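Local coordinates for protein acyl-homoserine-lactone synthase (Mesorhizobium sp. ORS 3359, PDB 6WNS) that probably makes acyl-homoserine lactone quorum-sensing signals from a coenzyme A-linked acyl group, as a transferase of the autoinducer synthase family, at residues P150-G164 against I175-T189. Residues are numbered along the deposited sequence; the frame is centred on the assembly and turned at random.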
# COMPACT_ATOMS: atom_id res chain seq x y z
N PRO A 150 -7.60 2.36 11.40
CA PRO A 150 -6.77 2.31 12.60
C PRO A 150 -7.28 1.25 13.59
O PRO A 150 -6.49 0.49 14.04
CB PRO A 150 -6.86 3.73 13.18
CG PRO A 150 -7.16 4.58 11.97
CD PRO A 150 -8.06 3.73 11.09
N LYS A 151 -8.59 1.12 13.79
CA LYS A 151 -9.12 0.06 14.69
C LYS A 151 -8.69 -1.31 14.15
O LYS A 151 -8.14 -2.11 14.93
CB LYS A 151 -10.63 0.18 14.87
CG LYS A 151 -11.03 1.19 15.93
CD LYS A 151 -9.96 2.29 16.12
CE LYS A 151 -10.49 3.71 16.04
NZ LYS A 151 -9.45 4.65 15.57
N ARG A 152 -8.94 -1.58 12.87
CA ARG A 152 -8.64 -2.91 12.29
C ARG A 152 -7.15 -3.20 12.42
O ARG A 152 -6.79 -4.41 12.69
CB ARG A 152 -9.05 -2.91 10.82
CG ARG A 152 -10.55 -3.02 10.65
CD ARG A 152 -11.02 -3.10 9.21
NE ARG A 152 -11.95 -4.23 9.18
CZ ARG A 152 -11.72 -5.36 8.53
NH1 ARG A 152 -10.65 -5.49 7.76
NH2 ARG A 152 -12.60 -6.35 8.61
N LEU A 153 -6.31 -2.17 12.18
CA LEU A 153 -4.84 -2.41 12.12
C LEU A 153 -4.31 -2.56 13.55
O LEU A 153 -3.43 -3.45 13.75
CB LEU A 153 -4.11 -1.28 11.39
CG LEU A 153 -4.28 -1.20 9.86
CD1 LEU A 153 -3.52 -0.02 9.33
CD2 LEU A 153 -3.84 -2.46 9.13
N ARG A 154 -4.85 -1.78 14.50
CA ARG A 154 -4.52 -1.92 15.95
C ARG A 154 -5.10 -3.23 16.51
O ARG A 154 -4.70 -3.53 17.59
CB ARG A 154 -4.91 -0.69 16.78
CG ARG A 154 -3.87 0.43 16.67
CD ARG A 154 -3.85 1.48 17.76
NE ARG A 154 -4.75 2.56 17.45
CZ ARG A 154 -4.45 3.83 17.22
NH1 ARG A 154 -3.23 4.29 17.27
NH2 ARG A 154 -5.44 4.65 16.88
N ALA A 155 -5.90 -4.02 15.77
CA ALA A 155 -6.39 -5.38 16.16
C ALA A 155 -5.42 -6.47 15.68
O ALA A 155 -5.42 -7.57 16.29
CB ALA A 155 -7.78 -5.65 15.61
N LEU A 156 -4.65 -6.20 14.61
CA LEU A 156 -3.66 -7.14 13.99
C LEU A 156 -2.27 -7.07 14.69
O LEU A 156 -1.35 -7.88 14.29
CB LEU A 156 -3.53 -6.82 12.49
CG LEU A 156 -4.47 -7.56 11.55
CD1 LEU A 156 -5.92 -7.31 11.90
CD2 LEU A 156 -4.21 -7.13 10.10
N GLY A 157 -2.05 -6.09 15.58
CA GLY A 157 -0.80 -5.89 16.35
C GLY A 157 -0.09 -4.57 16.03
O GLY A 157 0.96 -4.32 16.62
N TRP A 158 -0.65 -3.72 15.17
CA TRP A 158 0.13 -2.57 14.64
C TRP A 158 0.11 -1.41 15.65
O TRP A 158 -1.01 -1.11 16.28
CB TRP A 158 -0.36 -2.11 13.27
CG TRP A 158 -0.28 -3.14 12.21
CD1 TRP A 158 -0.32 -4.50 12.35
CD2 TRP A 158 -0.26 -2.88 10.79
NE1 TRP A 158 -0.30 -5.09 11.11
CE2 TRP A 158 -0.23 -4.12 10.14
CE3 TRP A 158 -0.19 -1.71 10.03
CZ2 TRP A 158 -0.16 -4.23 8.76
CZ3 TRP A 158 -0.17 -1.81 8.65
CH2 TRP A 158 -0.13 -3.06 8.03
N THR A 159 1.33 -0.83 15.86
CA THR A 159 1.43 0.38 16.72
C THR A 159 1.51 1.51 15.67
O THR A 159 2.30 1.38 14.63
CB THR A 159 2.49 0.21 17.83
OG1 THR A 159 3.66 0.92 17.40
CG2 THR A 159 2.88 -1.23 18.15
N LEU A 160 0.58 2.47 15.79
CA LEU A 160 0.47 3.60 14.82
C LEU A 160 -0.05 4.83 15.54
O LEU A 160 -0.63 4.68 16.63
CB LEU A 160 -0.48 3.23 13.68
CG LEU A 160 -1.91 2.95 14.10
CD1 LEU A 160 -2.78 4.20 14.17
CD2 LEU A 160 -2.52 1.91 13.21
N PHE A 161 0.16 5.99 14.92
CA PHE A 161 -0.11 7.32 15.51
C PHE A 161 -0.92 8.07 14.46
O PHE A 161 -0.46 8.20 13.30
CB PHE A 161 1.19 8.03 15.90
CG PHE A 161 1.76 7.74 17.27
CD1 PHE A 161 1.04 8.02 18.42
CD2 PHE A 161 3.06 7.29 17.41
CE1 PHE A 161 1.57 7.79 19.68
CE2 PHE A 161 3.61 7.08 18.66
CZ PHE A 161 2.87 7.33 19.79
N GLU A 162 -2.12 8.53 14.82
CA GLU A 162 -2.87 9.50 13.97
C GLU A 162 -2.03 10.79 13.86
O GLU A 162 -1.38 11.15 14.83
CB GLU A 162 -4.24 9.79 14.58
CG GLU A 162 -5.21 8.62 14.49
CD GLU A 162 -5.11 7.58 15.60
OE1 GLU A 162 -6.06 6.63 15.60
OE2 GLU A 162 -4.09 7.72 16.48
N LEU A 163 -2.01 11.44 12.70
CA LEU A 163 -1.11 12.59 12.45
C LEU A 163 -1.96 13.88 12.47
O LEU A 163 -1.41 15.01 12.40
CB LEU A 163 -0.47 12.46 11.05
CG LEU A 163 0.57 11.34 10.94
CD1 LEU A 163 0.94 11.09 9.50
CD2 LEU A 163 1.84 11.65 11.78
N GLY A 164 -3.29 13.74 12.63
CA GLY A 164 -4.14 14.93 12.62
C GLY A 164 -5.67 14.64 12.92
O GLY A 164 -6.04 13.45 13.12
N ILE A 175 -8.07 9.96 7.09
CA ILE A 175 -7.14 10.35 8.20
C ILE A 175 -5.73 9.92 7.80
O ILE A 175 -5.55 9.00 6.94
CB ILE A 175 -7.62 9.79 9.55
CG1 ILE A 175 -6.87 10.43 10.74
CG2 ILE A 175 -7.55 8.26 9.57
CD1 ILE A 175 -7.71 10.55 11.98
N ALA A 176 -4.73 10.67 8.26
CA ALA A 176 -3.30 10.35 8.11
C ALA A 176 -2.77 9.60 9.33
O ALA A 176 -3.03 10.03 10.52
CB ALA A 176 -2.58 11.63 7.83
N LEU A 177 -2.00 8.54 9.09
CA LEU A 177 -1.38 7.66 10.12
C LEU A 177 0.12 7.54 9.89
O LEU A 177 0.56 7.56 8.71
CB LEU A 177 -1.99 6.28 9.92
CG LEU A 177 -3.28 5.92 10.64
CD1 LEU A 177 -4.13 7.10 11.08
CD2 LEU A 177 -4.01 4.95 9.79
N LEU A 178 0.91 7.33 10.96
CA LEU A 178 2.33 6.88 10.88
C LEU A 178 2.49 5.51 11.56
O LEU A 178 2.17 5.40 12.75
CB LEU A 178 3.23 7.94 11.52
CG LEU A 178 4.72 7.62 11.39
CD1 LEU A 178 5.09 7.61 9.91
CD2 LEU A 178 5.60 8.58 12.19
N ILE A 179 2.89 4.48 10.81
CA ILE A 179 2.87 3.05 11.26
C ILE A 179 4.30 2.62 11.56
O ILE A 179 5.14 2.82 10.68
CB ILE A 179 2.20 2.14 10.20
CG1 ILE A 179 0.70 2.43 10.10
CG2 ILE A 179 2.42 0.66 10.50
CD1 ILE A 179 0.10 2.16 8.72
N ASP A 180 4.56 2.09 12.77
CA ASP A 180 5.84 1.40 13.07
C ASP A 180 5.78 -0.00 12.37
O ASP A 180 4.89 -0.84 12.55
CB ASP A 180 6.13 1.28 14.57
CG ASP A 180 6.31 2.64 15.21
OD1 ASP A 180 6.55 3.62 14.44
OD2 ASP A 180 6.26 2.70 16.49
N VAL A 181 6.95 -0.25 11.71
CA VAL A 181 7.33 -1.55 11.08
C VAL A 181 8.12 -2.33 12.13
O VAL A 181 9.32 -2.12 12.24
CB VAL A 181 8.14 -1.34 9.78
CG1 VAL A 181 8.49 -2.66 9.11
CG2 VAL A 181 7.43 -0.43 8.78
N THR A 182 7.43 -3.15 12.93
CA THR A 182 8.00 -3.87 14.08
C THR A 182 7.89 -5.39 13.83
O THR A 182 6.89 -5.88 13.18
CB THR A 182 7.39 -3.33 15.39
OG1 THR A 182 5.98 -3.58 15.53
CG2 THR A 182 7.63 -1.84 15.51
N PRO A 183 8.93 -6.16 14.27
CA PRO A 183 8.91 -7.63 14.22
C PRO A 183 7.57 -8.32 14.78
O PRO A 183 7.23 -9.49 14.42
CB PRO A 183 10.15 -7.97 15.06
CG PRO A 183 11.13 -6.89 14.68
CD PRO A 183 10.26 -5.65 14.66
N GLU A 184 6.96 -7.48 15.70
CA GLU A 184 5.82 -7.91 16.56
C GLU A 184 4.58 -7.76 15.69
O GLU A 184 3.83 -8.78 15.52
CB GLU A 184 5.70 -7.14 17.90
CG GLU A 184 6.45 -5.80 18.01
CD GLU A 184 7.91 -5.84 18.49
OE1 GLU A 184 8.83 -5.69 17.65
OE2 GLU A 184 8.12 -5.95 19.71
N ALA A 185 4.42 -6.56 15.11
CA ALA A 185 3.32 -6.23 14.17
C ALA A 185 3.25 -7.42 13.20
O ALA A 185 2.12 -8.15 13.08
CB ALA A 185 3.60 -4.87 13.55
N ILE A 186 4.44 -7.79 12.66
CA ILE A 186 4.53 -8.89 11.66
C ILE A 186 3.95 -10.19 12.24
O ILE A 186 3.10 -10.82 11.57
CB ILE A 186 5.98 -9.03 11.16
CG1 ILE A 186 6.35 -7.84 10.26
CG2 ILE A 186 6.15 -10.35 10.43
CD1 ILE A 186 7.76 -7.32 10.48
N GLU A 187 4.39 -10.57 13.44
CA GLU A 187 4.04 -11.88 14.04
C GLU A 187 2.51 -12.00 14.23
O GLU A 187 1.90 -13.07 13.77
CB GLU A 187 4.75 -12.05 15.39
CG GLU A 187 5.90 -13.02 15.27
CD GLU A 187 5.49 -14.22 14.46
OE1 GLU A 187 6.09 -14.33 13.25
OE2 GLU A 187 4.52 -15.00 15.00
N GLN A 188 1.93 -10.99 14.90
CA GLN A 188 0.50 -10.97 15.30
C GLN A 188 -0.35 -11.04 14.01
O GLN A 188 -1.41 -11.72 13.99
CB GLN A 188 0.22 -9.71 16.15
CG GLN A 188 -0.29 -9.97 17.57
CD GLN A 188 -1.50 -10.87 17.66
OE1 GLN A 188 -1.33 -12.17 17.83
NE2 GLN A 188 -2.73 -10.20 17.68
N THR A 189 0.15 -10.45 12.94
CA THR A 189 -0.60 -10.35 11.65
C THR A 189 -0.77 -11.78 11.08
O THR A 189 -1.98 -12.26 10.85
CB THR A 189 0.08 -9.40 10.64
OG1 THR A 189 0.07 -8.00 11.14
CG2 THR A 189 -0.61 -9.44 9.28
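Thr189 OG1 takes part in two hydrogen bonds. It accepts from Trp158 NE1 at 2.9 Å, the oxygen lying at the ring edge in the indole plane and the N-H...O angle reaching 160°. It also donates to Ala185 O, one turn back in its own helix, at 2.8 Å, from above the carbonyl plane. Ala185 O accepts a second bond, from Thr189 N. At the six-membered end of the indole, Ile179 CG2 approaches CE3 at 3.6 Å, and Leu153 CD2 sits over one ring face, offset toward its rim. A leucine in place of Trp158 would probably leave Thr189 OG1 without its indole donor and open a gap beside Ile179. Strands 160-162 and 175-180 form an antiparallel hairpin, axes at 157°, at the edge of the mixed sheet of this acetyltransferase-like fold; strand 140-146 flanks 175-180 on its other side. Phe161 and Leu178 are the hydrogen-bonded pair, Leu178 N to Phe161 O at 2.8 Å and Phe161 N to Leu178 O at 3.0 Å. On the face bearing Leu160, where helix 150-155 packs on the sheet, Leu177 puts CD2 3.8 Å from Pro150 CG, crossing the proline near a right angle. Leu163, with CG anti to its carbonyl carbon (chi1 -71°), turns CD1 onto Leu177 O and CD2 to 4.0 Å from Leu178 CB, while Met82 and Pro95 also touch this side chain.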